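PDB 5K8R: protocadherin gamma-B3, which probably acts as a calcium-dependent adhesion molecule that helps establish and maintain specific neuronal connections in the brain. Local coordinates for residues I112-L117 against D171-P176; A127-V132 against S136-Y141; Q152-N155 against S159-P162; L182-G187 against R192-Q197. All coordinates share one frame; numbering follows the deposited sequence.

In the fold
All four contacts belong to the second extracellular cadherin repeat of this rod-like chain. Contact 1 sits at the end facing the third repeat; contact 2 lies at the other end, centres about 32 Å away, and each holds calcium ligands for a junction between repeats. Contacts 2 and 4 meet in one sheet, where strands 138-142 and 177-186 are neighbours, and share the calcium ion of chain B; their centres are about 8 Å apart. Contact 3, a hairpin of the other sheet, touches contact 2 through Gln152 OE1 and Tyr140 N. Along the chain, contacts 2 and 3 fall between the two segments of contact 1, and contact 4 follows.

Contact 1 (I112-L117 against D171-P176); sequences ISELAL and DREEQP. With CA (calcium ion), chain I; CA (calcium ion), chain J.
Glu114 reaches across to the turn at Asp171-Glu173 and divides its carboxylate between two calcium ions: OE1 lies 2.5 Å from the calcium of chain I, and OE2 lies 2.4 Å from the calcium of chain J. Asp171 OD1 joins the first ion, 2.4 Å from the calcium of chain I. Glu173 crosses Glu114 at about a right angle, its carboxylate plane turned only 17° from that of Glu114, and also bridges both metals; its bonds are modelled too short, so its exact placing is doubtful. On this tight side Glu114 OE1 is gripped once more, by Arg172 N at 3.1 Å, which comes down from above the carboxylate plane. The sequence Asp171-Arg172-Glu173 is the DRE motif of cadherin repeats, and with Glu114 it supplies part of the calcium sites at the junction with the third repeat; Asp204, Ala205, Asp207 and Asp240 supply the remaining protein ligands. With CG turned between the backbone N and the carbonyl carbon (chi1 48°) and the chain extended beyond it, Glu114 carries its oxygens out to the metals. Arg172 rests its CB 3.8 Å from Glu114 OE1, then leads away to bond Asp204 through NE. The looser side begins at the calcium of chain I, where water 1 takes a ligand position at 2.5 Å.

Contact 2 (A127-V132 against S136-Y141); sequences AQDPDV and SLQQYY. With CA (calcium ion), chain B; CA (calcium ion), chain D.
Segments 127-132 and 136-141 run roughly antiparallel, 149° apart end to end, and splay open: the CA atoms of Asp131 and Ser136 are 5.0 Å apart, those of Ala127 and Gln138 7.4 Å. No backbone-to-backbone hydrogen bond crosses between them, and side chains do the joining. Ser136 packs its CB against the Asp129 CB at 3.7 Å, at the close end. Next to it, Gln138 folds back at chi2 (-55°), which brings its amide NE2 to Asp129 OD2 at 3.0 Å, on the anti side and 22° out of the carboxylate plane; NE2 also makes a weak bond to Ser136 O. Asp129 and Asp131 are the DxD calcium motif of the second cadherin repeat, at its junction with the first. Asp129 holds the calcium of chain B with both oxygens, while Asp131 spans two ions, OD2 on that calcium and OD1 on the calcium of chain D. An Asx turn, Asp131 N to Asp129 OD1 at 3.0 Å, links the two aspartates, and Asn97, Asn99, Asn135 and Asp186 complete the chain B site. At the far end the Tyr140 hydroxyl, which also bonds Ser126, its strongest partner, accepts from Ala127 N, OH to N 2.6 Å, while Ala127 CB packs 3.8 Å from Tyr140 CE1. A phenylalanine in place of Tyr140 would probably leave Ala127 N and Ser126 without this hydroxyl.

Contact 3 (Q152-N155 against S159-P162); sequences QKEN and SRYP
Tyr161 lays its ring against Lys153, whose CB sits over one face, 3.4 Å from CZ, while the Lys153 CD continues past the phenol oxygen. The ring gets there because CG stands between the backbone N and the carbonyl carbon (chi1 66°), turning it across to the neighbouring strand. These residues form a hydrogen-bonded pair in the antiparallel beta hairpin of strands 148-154 and 160-166, which belongs to the smaller sheet of the second cadherin repeat. Lys153 N bonds Tyr161 O and Tyr161 N bonds Lys153 O, each N-to-O distance 2.9 Å. On the face that carries Gln152, Glu154 and Arg160, the non-hydrogen-bonded pair Glu154-Arg160 makes a salt bridge, its two chains lying side by side and pointing the same way. Arg160 NE approaches Glu154 OE2 at 2.9 Å from well above the carboxylate plane (60° out of it). The Gln152 amide flanks the arginine's aliphatic part, NE2 to Arg160 CG 3.3 Å, and its OE1 bonds Tyr140 N in strand 138-142 of the other sheet. Beyond the salt bridge, Arg160 NH2 bonds Gln138 O, so the guanidinium ties the hairpin to that same strand. A leucine at Arg160 would probably leave the Glu154 carboxylate without its positive mate and Gln138 O without this donor. Towards the turn, Asn155 N closes on Ser159 O at 2.8 Å, nearly straight, and Asn155 ND2 reaches Ser159 OG, which also bonds Asp157, at 3.0 Å, with the oxygen tilted 20° from the Asn155 amide plane.

Contact 4 (L182-G187 against R192-Q197); sequences LTAVDG and RSCTTQ. With CA (calcium ion), chain B.
Leu182 pairs with Thr196 at one end of the contact, Leu182 N giving its hydrogen to Thr196 O at 2.9 Å and Leu182 O receiving one from Thr196 N. Their side chains lie alongside each other, the Leu182 CB against Thr196 CG2 at 3.7 Å, and Phe103 touches both, while Thr196 OG1 bonds Asn106 O. Thr183 comes next on the opposite face, beside Thr195, its OG1 3.3 Å from the Thr195 CG2 methyl. Ala184 returns to the Leu182 face, where its CB packs on Cys194 SG at 4.2 Å and Ala184 N bonds Cys194 O. This is the antiparallel hairpin of strands 177-186 and 193-203, the two middle strands of a four-stranded sheet in the second cadherin repeat. Val185 joins Thr183 on the outer face and sets its CG2 methyl against Ser193 CB at 3.6 Å. Asp186 then changes the pattern: its backbone N still bonds Arg192 O, but its side chain takes over the return bond. With CG between the backbone N and the carbonyl carbon (chi1 55°), OD1 accepts from Arg192 N at 2.7 Å, almost straight at 173° and on the syn side, 30° out of the carboxylate plane. Held by that bond, the carboxylate presents its other oxygen, OD2, to the calcium of chain B at 2.7 Å, where Asp129 and Asp131 are fellow ligands.

Contact 1 (I112-L117 against D171-P176)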
loop_
_atom_site.group_PDB
_atom_site.type_symbol
_atom_site.label_atom_id
_atom_site.label_comp_id
_atom_site.label_asym_id
_atom_site.label_seq_id
_atom_site.Cartn_x
_atom_site.Cartn_y
_atom_site.Cartn_z
ATOM N N ILE A 112 3.426 -12.864 -3.463
ATOM C CA ILE A 112 2.312 -13.217 -2.591
ATOM C C ILE A 112 2.438 -12.405 -1.311
ATOM O O ILE A 112 3.493 -12.418 -0.666
ATOM C CB ILE A 112 2.288 -14.725 -2.271
ATOM C CG1 ILE A 112 2.107 -15.546 -3.550
ATOM C CG2 ILE A 112 1.191 -15.038 -1.265
ATOM C CD1 ILE A 112 2.175 -17.043 -3.329
ATOM N N SER A 113 1.371 -11.702 -0.943
ATOM C CA SER A 113 1.394 -10.911 0.279
ATOM C C SER A 113 1.300 -11.815 1.502
ATOM O O SER A 113 0.699 -12.892 1.463
ATOM C CB SER A 113 0.249 -9.900 0.293
ATOM O OG SER A 113 -0.961 -10.507 0.712
ATOM N N GLU A 114 1.905 -11.361 2.601
ATOM C CA GLU A 114 1.873 -12.117 3.846
ATOM C C GLU A 114 0.486 -12.160 4.476
ATOM O O GLU A 114 0.286 -12.914 5.433
ATOM C CB GLU A 114 2.878 -11.530 4.837
ATOM C CG GLU A 114 2.795 -10.023 4.968
ATOM C CD GLU A 114 3.889 -9.449 5.843
ATOM O OE1 GLU A 114 4.431 -10.190 6.690
ATOM O OE2 GLU A 114 4.209 -8.254 5.679
ATOM N N LEU A 115 -0.465 -11.376 3.971
ATOM C CA LEU A 115 -1.845 -11.444 4.433
ATOM C C LEU A 115 -2.607 -12.626 3.849
ATOM O O LEU A 115 -3.792 -12.789 4.158
ATOM C CB LEU A 115 -2.582 -10.145 4.093
ATOM C CG LEU A 115 -2.210 -8.908 4.911
ATOM C CD1 LEU A 115 -2.976 -7.688 4.422
ATOM C CD2 LEU A 115 -2.466 -9.149 6.391
ATOM N N ALA A 116 -1.964 -13.443 3.016
ATOM C CA ALA A 116 -2.634 -14.594 2.427
ATOM C C ALA A 116 -3.039 -15.583 3.511
ATOM O O ALA A 116 -2.215 -16.003 4.328
ATOM C CB ALA A 116 -1.723 -15.271 1.403
ATOM N N LEU A 117 -4.317 -15.948 3.519
ATOM C CA LEU A 117 -4.829 -16.874 4.515
ATOM C C LEU A 117 -4.398 -18.300 4.192
ATOM O O LEU A 117 -4.055 -18.634 3.055
ATOM C CB LEU A 117 -6.354 -16.794 4.589
ATOM C CG LEU A 117 -6.950 -15.413 4.865
ATOM C CD1 LEU A 117 -8.469 -15.483 4.886
ATOM C CD2 LEU A 117 -6.417 -14.850 6.171
ATOM N N ASP A 171 5.231 -14.774 6.518
ATOM C CA ASP A 171 5.707 -13.674 7.346
ATOM C C ASP A 171 6.992 -13.131 6.737
ATOM O O ASP A 171 8.065 -13.708 6.908
ATOM C CB ASP A 171 5.958 -14.147 8.778
ATOM C CG ASP A 171 6.251 -13.000 9.727
ATOM O OD1 ASP A 171 5.988 -11.838 9.356
ATOM O OD2 ASP A 171 6.746 -13.264 10.843
ATOM N N ARG A 172 6.873 -12.021 6.017
ATOM C CA ARG A 172 7.998 -11.419 5.367
ATOM C C ARG A 172 9.038 -11.050 6.368
ATOM O O ARG A 172 10.204 -11.024 6.090
ATOM C CB ARG A 172 7.570 -10.192 4.609
ATOM C CG ARG A 172 8.702 -9.567 3.848
ATOM C CD ARG A 172 8.428 -8.132 3.465
ATOM N NE ARG A 172 8.714 -7.184 4.530
ATOM C CZ ARG A 172 9.925 -6.845 4.934
ATOM N NH1 ARG A 172 10.988 -7.363 4.379
ATOM N NH2 ARG A 172 10.072 -5.987 5.902
ATOM N N GLU A 173 8.602 -10.762 7.589
ATOM C CA GLU A 173 9.531 -10.395 8.657
ATOM C C GLU A 173 10.372 -11.599 9.078
ATOM O O GLU A 173 11.494 -11.455 9.563
ATOM C CB GLU A 173 8.771 -9.836 9.861
ATOM C CG GLU A 173 8.045 -8.529 9.584
ATOM C CD GLU A 173 6.694 -8.742 8.930
ATOM O OE1 GLU A 173 6.082 -9.807 9.158
ATOM O OE2 GLU A 173 6.243 -7.844 8.187
ATOM N N GLU A 174 9.810 -12.786 8.881
ATOM C CA GLU A 174 10.453 -14.050 9.214
ATOM C C GLU A 174 11.191 -14.665 8.034
ATOM O O GLU A 174 12.320 -15.141 8.193
ATOM C CB GLU A 174 9.413 -15.048 9.738
ATOM C CG GLU A 174 9.976 -16.412 10.108
ATOM C CD GLU A 174 10.731 -16.401 11.425
ATOM O OE1 GLU A 174 10.645 -15.392 12.155
ATOM O OE2 GLU A 174 11.407 -17.407 11.730
ATOM N N GLN A 175 10.581 -14.663 6.850
ATOM C CA GLN A 175 11.201 -15.217 5.654
ATOM C C GLN A 175 10.630 -14.531 4.418
ATOM O O GLN A 175 9.467 -14.761 4.060
ATOM C CB GLN A 175 10.983 -16.730 5.587
ATOM C CG GLN A 175 11.786 -17.428 4.503
ATOM C CD GLN A 175 11.651 -18.937 4.561
ATOM O OE1 GLN A 175 11.041 -19.483 5.480
ATOM N NE2 GLN A 175 12.222 -19.621 3.575
ATOM N N PRO A 176 11.409 -13.679 3.746
ATOM C CA PRO A 176 10.872 -12.930 2.602
ATOM C C PRO A 176 10.851 -13.704 1.294
ATOM O O PRO A 176 10.238 -13.227 0.329
ATOM C CB PRO A 176 11.822 -11.730 2.506
ATOM C CG PRO A 176 13.122 -12.262 3.007
ATOM C CD PRO A 176 12.783 -13.266 4.085
HETATM CA CA CA I . 4.343 -10.160 9.235
HETATM CA CA CA J . 4.960 -6.846 7.498
HETATM O O HOH W 1 3.073 -12.236 9.792
#

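Contact 2 (A127-V132 against S136-Y141)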
loop_
_atom_site.group_PDB
_atom_site.type_symbol
_atom_site.label_atom_id
_atom_site.label_comp_id
_atom_site.label_asym_id
_atom_site.label_seq_id
_atom_site.Cartn_x
_atom_site.Cartn_y
_atom_site.Cartn_z
ATOM N N ALA A 127 2.840 -27.342 -17.754
ATOM C CA ALA A 127 3.873 -27.765 -18.684
ATOM C C ALA A 127 3.265 -28.070 -20.050
ATOM O O ALA A 127 2.082 -28.395 -20.176
ATOM C CB ALA A 127 4.611 -28.992 -18.149
ATOM N N GLN A 128 4.096 -27.956 -21.083
ATOM C CA GLN A 128 3.685 -28.233 -22.450
ATOM C C GLN A 128 4.441 -29.439 -22.987
ATOM O O GLN A 128 5.594 -29.685 -22.620
ATOM C CB GLN A 128 3.915 -27.021 -23.360
ATOM C CG GLN A 128 3.028 -25.832 -23.035
ATOM C CD GLN A 128 3.140 -24.724 -24.061
ATOM O OE1 GLN A 128 3.915 -24.821 -25.013
ATOM N NE2 GLN A 128 2.362 -23.665 -23.875
ATOM N N ASP A 129 3.779 -30.187 -23.865
ATOM C CA ASP A 129 4.332 -31.413 -24.422
ATOM C C ASP A 129 3.816 -31.599 -25.844
ATOM O O ASP A 129 2.603 -31.745 -26.050
ATOM C CB ASP A 129 3.960 -32.609 -23.545
ATOM C CG ASP A 129 4.841 -33.818 -23.792
ATOM O OD1 ASP A 129 5.082 -34.162 -24.968
ATOM O OD2 ASP A 129 5.295 -34.428 -22.801
ATOM N N PRO A 130 4.695 -31.598 -26.850
ATOM C CA PRO A 130 4.227 -31.723 -28.239
ATOM C C PRO A 130 3.681 -33.097 -28.586
ATOM O O PRO A 130 3.132 -33.262 -29.684
ATOM C CB PRO A 130 5.480 -31.399 -29.062
ATOM C CG PRO A 130 6.613 -31.741 -28.167
ATOM C CD PRO A 130 6.157 -31.434 -26.769
ATOM N N ASP A 131 3.809 -34.083 -27.701
ATOM C CA ASP A 131 3.220 -35.390 -27.939
ATOM C C ASP A 131 1.703 -35.320 -27.754
ATOM O O ASP A 131 1.130 -34.269 -27.454
ATOM C CB ASP A 131 3.841 -36.429 -27.009
ATOM C CG ASP A 131 5.324 -36.629 -27.262
ATOM O OD1 ASP A 131 5.758 -36.475 -28.422
ATOM O OD2 ASP A 131 6.056 -36.943 -26.298
ATOM N N VAL A 132 1.040 -36.461 -27.940
ATOM C CA VAL A 132 -0.405 -36.563 -27.800
ATOM C C VAL A 132 -0.736 -37.805 -26.980
ATOM O O VAL A 132 0.118 -38.652 -26.718
ATOM C CB VAL A 132 -1.129 -36.607 -29.162
ATOM C CG1 VAL A 132 -1.027 -35.260 -29.862
ATOM C CG2 VAL A 132 -0.551 -37.710 -30.033
ATOM N N SER A 136 1.609 -37.029 -23.613
ATOM C CA SER A 136 1.597 -35.636 -23.195
ATOM C C SER A 136 0.794 -35.398 -21.925
ATOM O O SER A 136 0.796 -34.273 -21.414
ATOM C CB SER A 136 1.041 -34.744 -24.315
ATOM O OG SER A 136 -0.289 -35.103 -24.639
ATOM N N LEU A 137 0.109 -36.416 -21.407
ATOM C CA LEU A 137 -0.625 -36.282 -20.156
ATOM C C LEU A 137 0.366 -36.118 -19.010
ATOM O O LEU A 137 1.171 -37.018 -18.744
ATOM C CB LEU A 137 -1.516 -37.500 -19.934
ATOM C CG LEU A 137 -2.716 -37.322 -19.004
ATOM C CD1 LEU A 137 -3.691 -36.306 -19.580
ATOM C CD2 LEU A 137 -3.408 -38.654 -18.764
ATOM N N GLN A 138 0.312 -34.976 -18.336
ATOM C CA GLN A 138 1.325 -34.604 -17.361
ATOM C C GLN A 138 0.889 -34.941 -15.940
ATOM O O GLN A 138 -0.300 -35.035 -15.625
ATOM C CB GLN A 138 1.650 -33.111 -17.464
ATOM C CG GLN A 138 2.173 -32.685 -18.823
ATOM C CD GLN A 138 3.389 -33.480 -19.256
ATOM O OE1 GLN A 138 4.253 -33.809 -18.444
ATOM N NE2 GLN A 138 3.456 -33.801 -20.542
ATOM N N GLN A 139 1.888 -35.121 -15.080
ATOM C CA GLN A 139 1.697 -35.332 -13.652
ATOM C C GLN A 139 2.670 -34.418 -12.926
ATOM O O GLN A 139 3.880 -34.487 -13.163
ATOM C CB GLN A 139 1.932 -36.796 -13.268
ATOM C CG GLN A 139 1.324 -37.196 -11.937
ATOM C CD GLN A 139 -0.103 -37.679 -12.074
ATOM O OE1 GLN A 139 -0.903 -37.565 -11.144
ATOM N NE2 GLN A 139 -0.431 -38.232 -13.236
ATOM N N TYR A 140 2.147 -33.560 -12.056
ATOM C CA TYR A 140 2.944 -32.527 -11.410
ATOM C C TYR A 140 3.231 -32.896 -9.961
ATOM O O TYR A 140 2.368 -33.434 -9.261
ATOM C CB TYR A 140 2.234 -31.174 -11.479
ATOM C CG TYR A 140 2.019 -30.688 -12.893
ATOM C CD1 TYR A 140 3.001 -29.964 -13.556
ATOM C CD2 TYR A 140 0.838 -30.963 -13.570
ATOM C CE1 TYR A 140 2.810 -29.522 -14.852
ATOM C CE2 TYR A 140 0.639 -30.526 -14.866
ATOM C CZ TYR A 140 1.628 -29.806 -15.502
ATOM O OH TYR A 140 1.434 -29.368 -16.791
ATOM N N TYR A 141 4.452 -32.601 -9.520
ATOM C CA TYR A 141 4.889 -32.871 -8.158
ATOM C C TYR A 141 5.654 -31.667 -7.635
ATOM O O TYR A 141 6.535 -31.143 -8.322
ATOM C CB TYR A 141 5.776 -34.120 -8.091
ATOM C CG TYR A 141 5.134 -35.375 -8.635
ATOM C CD1 TYR A 141 4.381 -36.204 -7.815
ATOM C CD2 TYR A 141 5.289 -35.736 -9.967
ATOM C CE1 TYR A 141 3.795 -37.354 -8.307
ATOM C CE2 TYR A 141 4.707 -36.885 -10.469
ATOM C CZ TYR A 141 3.962 -37.691 -9.634
ATOM O OH TYR A 141 3.381 -38.836 -10.125
HETATM CA CA CA B . 6.020 -36.457 -23.832
HETATM CA CA CA D . 5.946 -38.082 -30.280
#

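Contact 3 (Q152-N155 against S159-P162)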
loop_
_atom_site.group_PDB
_atom_site.type_symbol
_atom_site.label_atom_id
_atom_site.label_comp_id
_atom_site.label_asym_id
_atom_site.label_seq_id
_atom_site.Cartn_x
_atom_site.Cartn_y
_atom_site.Cartn_z
ATOM N N GLN A 152 -3.511 -30.793 -7.624
ATOM C CA GLN A 152 -3.558 -31.066 -9.053
ATOM C C GLN A 152 -5.007 -31.221 -9.481
ATOM O O GLN A 152 -5.746 -32.030 -8.908
ATOM C CB GLN A 152 -2.758 -32.323 -9.407
ATOM C CG GLN A 152 -2.872 -32.732 -10.867
ATOM C CD GLN A 152 -1.877 -33.808 -11.250
ATOM O OE1 GLN A 152 -0.666 -33.625 -11.121
ATOM N NE2 GLN A 152 -2.384 -34.942 -11.722
ATOM N N LYS A 153 -5.414 -30.444 -10.478
ATOM C CA LYS A 153 -6.759 -30.533 -11.022
ATOM C C LYS A 153 -6.689 -30.938 -12.487
ATOM O O LYS A 153 -5.610 -31.059 -13.073
ATOM C CB LYS A 153 -7.513 -29.207 -10.862
ATOM C CG LYS A 153 -7.799 -28.820 -9.419
ATOM C CD LYS A 153 -8.620 -27.541 -9.354
ATOM C CE LYS A 153 -8.981 -27.182 -7.923
ATOM N NZ LYS A 153 -9.845 -25.971 -7.862
ATOM N N GLU A 154 -7.859 -31.159 -13.079
ATOM C CA GLU A 154 -7.961 -31.551 -14.475
ATOM C C GLU A 154 -9.015 -30.704 -15.168
ATOM O O GLU A 154 -10.059 -30.397 -14.585
ATOM C CB GLU A 154 -8.308 -33.040 -14.618
ATOM C CG GLU A 154 -7.228 -33.985 -14.112
ATOM C CD GLU A 154 -7.541 -35.441 -14.402
ATOM O OE1 GLU A 154 -8.612 -35.717 -14.983
ATOM O OE2 GLU A 154 -6.714 -36.310 -14.053
ATOM N N ASN A 155 -8.734 -30.327 -16.412
ATOM C CA ASN A 155 -9.705 -29.600 -17.213
ATOM C C ASN A 155 -10.804 -30.551 -17.685
ATOM O O ASN A 155 -10.840 -31.734 -17.335
ATOM C CB ASN A 155 -9.020 -28.924 -18.400
ATOM C CG ASN A 155 -7.990 -27.897 -17.973
ATOM O OD1 ASN A 155 -8.336 -26.794 -17.547
ATOM N ND2 ASN A 155 -6.717 -28.251 -18.093
ATOM N N SER A 159 -6.890 -33.103 -19.311
ATOM C CA SER A 159 -5.535 -32.597 -19.128
ATOM C C SER A 159 -5.363 -32.034 -17.722
ATOM O O SER A 159 -6.265 -31.397 -17.174
ATOM C CB SER A 159 -5.222 -31.520 -20.165
ATOM O OG SER A 159 -6.086 -30.407 -20.020
ATOM N N ARG A 160 -4.189 -32.266 -17.145
ATOM C CA ARG A 160 -3.906 -31.874 -15.773
ATOM C C ARG A 160 -3.286 -30.483 -15.725
ATOM O O ARG A 160 -2.590 -30.058 -16.651
ATOM C CB ARG A 160 -2.963 -32.878 -15.101
ATOM C CG ARG A 160 -3.586 -34.228 -14.753
ATOM C CD ARG A 160 -3.743 -35.120 -15.975
ATOM N NE ARG A 160 -4.280 -36.433 -15.634
ATOM C CZ ARG A 160 -3.533 -37.511 -15.428
ATOM N NH1 ARG A 160 -4.103 -38.669 -15.121
ATOM N NH2 ARG A 160 -2.214 -37.432 -15.532
ATOM N N TYR A 161 -3.548 -29.773 -14.626
ATOM C CA TYR A 161 -2.907 -28.498 -14.362
ATOM C C TYR A 161 -2.699 -28.358 -12.862
ATOM O O TYR A 161 -3.546 -28.818 -12.077
ATOM C CB TYR A 161 -3.716 -27.310 -14.901
ATOM C CG TYR A 161 -5.056 -27.081 -14.237
ATOM C CD1 TYR A 161 -5.190 -26.167 -13.200
ATOM C CD2 TYR A 161 -6.190 -27.761 -14.661
ATOM C CE1 TYR A 161 -6.414 -25.946 -12.596
ATOM C CE2 TYR A 161 -7.417 -27.547 -14.062
ATOM C CZ TYR A 161 -7.523 -26.637 -13.032
ATOM O OH TYR A 161 -8.742 -26.422 -12.432
ATOM N N PRO A 162 -1.583 -27.760 -12.436
ATOM C CA PRO A 162 -1.301 -27.652 -11.002
ATOM C C PRO A 162 -1.683 -26.301 -10.417
ATOM O O PRO A 162 -1.820 -25.308 -11.139
ATOM C CB PRO A 162 0.213 -27.871 -10.943
ATOM C CG PRO A 162 0.698 -27.232 -12.218
ATOM C CD PRO A 162 -0.406 -27.408 -13.250
#

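Contact 4 (L182-G187 against R192-Q197)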
loop_
_atom_site.group_PDB
_atom_site.type_symbol
_atom_site.label_atom_id
_atom_site.label_comp_id
_atom_site.label_asym_id
_atom_site.label_seq_id
_atom_site.Cartn_x
_atom_site.Cartn_y
_atom_site.Cartn_z
ATOM N N LEU A 182 9.204 -27.543 -8.923
ATOM C CA LEU A 182 8.083 -28.181 -9.551
ATOM C C LEU A 182 8.563 -29.103 -10.639
ATOM O O LEU A 182 9.367 -28.744 -11.442
ATOM C CB LEU A 182 7.186 -27.120 -10.148
ATOM C CG LEU A 182 5.947 -27.437 -10.943
ATOM C CD1 LEU A 182 4.956 -28.150 -10.080
ATOM C CD2 LEU A 182 5.316 -26.242 -11.572
ATOM N N THR A 183 8.045 -30.304 -10.663
ATOM C CA THR A 183 8.435 -31.309 -11.641
ATOM C C THR A 183 7.205 -31.803 -12.392
ATOM O O THR A 183 6.143 -32.009 -11.795
ATOM C CB THR A 183 9.151 -32.489 -10.967
ATOM O OG1 THR A 183 10.271 -32.003 -10.217
ATOM C CG2 THR A 183 9.645 -33.488 -12.006
ATOM N N ALA A 184 7.352 -31.985 -13.702
ATOM C CA ALA A 184 6.296 -32.515 -14.557
ATOM C C ALA A 184 6.802 -33.785 -15.224
ATOM O O ALA A 184 7.838 -33.766 -15.898
ATOM C CB ALA A 184 5.868 -31.488 -15.607
ATOM N N VAL A 185 6.073 -34.884 -15.031
ATOM C CA VAL A 185 6.413 -36.183 -15.604
ATOM C C VAL A 185 5.252 -36.635 -16.478
ATOM O O VAL A 185 4.112 -36.710 -16.008
ATOM C CB VAL A 185 6.706 -37.229 -14.513
ATOM C CG1 VAL A 185 7.310 -38.484 -15.129
ATOM C CG2 VAL A 185 7.617 -36.651 -13.439
ATOM N N ASP A 186 5.540 -36.941 -17.742
ATOM C CA ASP A 186 4.496 -37.388 -18.652
ATOM C C ASP A 186 4.159 -38.857 -18.392
ATOM O O ASP A 186 4.782 -39.533 -17.569
ATOM C CB ASP A 186 4.910 -37.151 -20.105
ATOM C CG ASP A 186 6.250 -37.781 -20.457
ATOM O OD1 ASP A 186 6.634 -38.796 -19.839
ATOM O OD2 ASP A 186 6.920 -37.257 -21.370
ATOM N N GLY A 187 3.155 -39.358 -19.107
ATOM C CA GLY A 187 2.709 -40.725 -18.918
ATOM C C GLY A 187 3.081 -41.646 -20.061
ATOM O O GLY A 187 2.419 -42.664 -20.287
ATOM N N ARG A 192 9.276 -39.206 -19.285
ATOM C CA ARG A 192 10.105 -38.021 -19.446
ATOM C C ARG A 192 9.578 -36.920 -18.538
ATOM O O ARG A 192 8.365 -36.791 -18.343
ATOM C CB ARG A 192 10.126 -37.554 -20.904
ATOM C CG ARG A 192 10.909 -38.473 -21.829
ATOM C CD ARG A 192 10.844 -38.003 -23.271
ATOM N NE ARG A 192 12.091 -38.269 -23.984
ATOM C CZ ARG A 192 12.398 -39.431 -24.548
ATOM N NH1 ARG A 192 11.551 -40.449 -24.483
ATOM N NH2 ARG A 192 13.556 -39.578 -25.177
ATOM N N SER A 193 10.492 -36.127 -17.981
ATOM C CA SER A 193 10.134 -35.129 -16.985
ATOM C C SER A 193 10.934 -33.856 -17.216
ATOM O O SER A 193 11.894 -33.826 -17.992
ATOM C CB SER A 193 10.370 -35.655 -15.564
ATOM O OG SER A 193 11.741 -35.943 -15.350
ATOM N N CYS A 194 10.522 -32.795 -16.527
ATOM C CA CYS A 194 11.256 -31.537 -16.528
ATOM C C CYS A 194 10.963 -30.803 -15.229
ATOM O O CYS A 194 9.960 -31.062 -14.560
ATOM C CB CYS A 194 10.891 -30.662 -17.733
ATOM S SG CYS A 194 9.211 -30.008 -17.686
ATOM N N THR A 195 11.852 -29.877 -14.877
ATOM C CA THR A 195 11.754 -29.154 -13.620
ATOM C C THR A 195 11.801 -27.653 -13.862
ATOM O O THR A 195 12.441 -27.173 -14.801
ATOM C CB THR A 195 12.878 -29.548 -12.651
ATOM O OG1 THR A 195 14.147 -29.381 -13.297
ATOM C CG2 THR A 195 12.722 -30.995 -12.208
ATOM N N THR A 196 11.107 -26.920 -12.996
ATOM C CA THR A 196 11.146 -25.467 -12.972
ATOM C C THR A 196 11.183 -25.013 -11.521
ATOM O O THR A 196 10.681 -25.702 -10.629
ATOM C CB THR A 196 9.941 -24.844 -13.697
ATOM O OG1 THR A 196 10.045 -23.416 -13.667
ATOM C CG2 THR A 196 8.637 -25.268 -13.035
ATOM N N GLN A 197 11.793 -23.858 -11.288
ATOM C CA GLN A 197 11.937 -23.309 -9.948
ATOM C C GLN A 197 11.012 -22.112 -9.777
ATOM O O GLN A 197 10.880 -21.282 -10.681
ATOM C CB GLN A 197 13.387 -22.905 -9.673
ATOM C CG GLN A 197 14.345 -24.084 -9.608
ATOM C CD GLN A 197 15.776 -23.662 -9.342
ATOM O OE1 GLN A 197 16.119 -22.485 -9.453
ATOM N NE2 GLN A 197 16.620 -24.623 -8.987
HETATM CA CA CA B . 6.020 -36.457 -23.832
#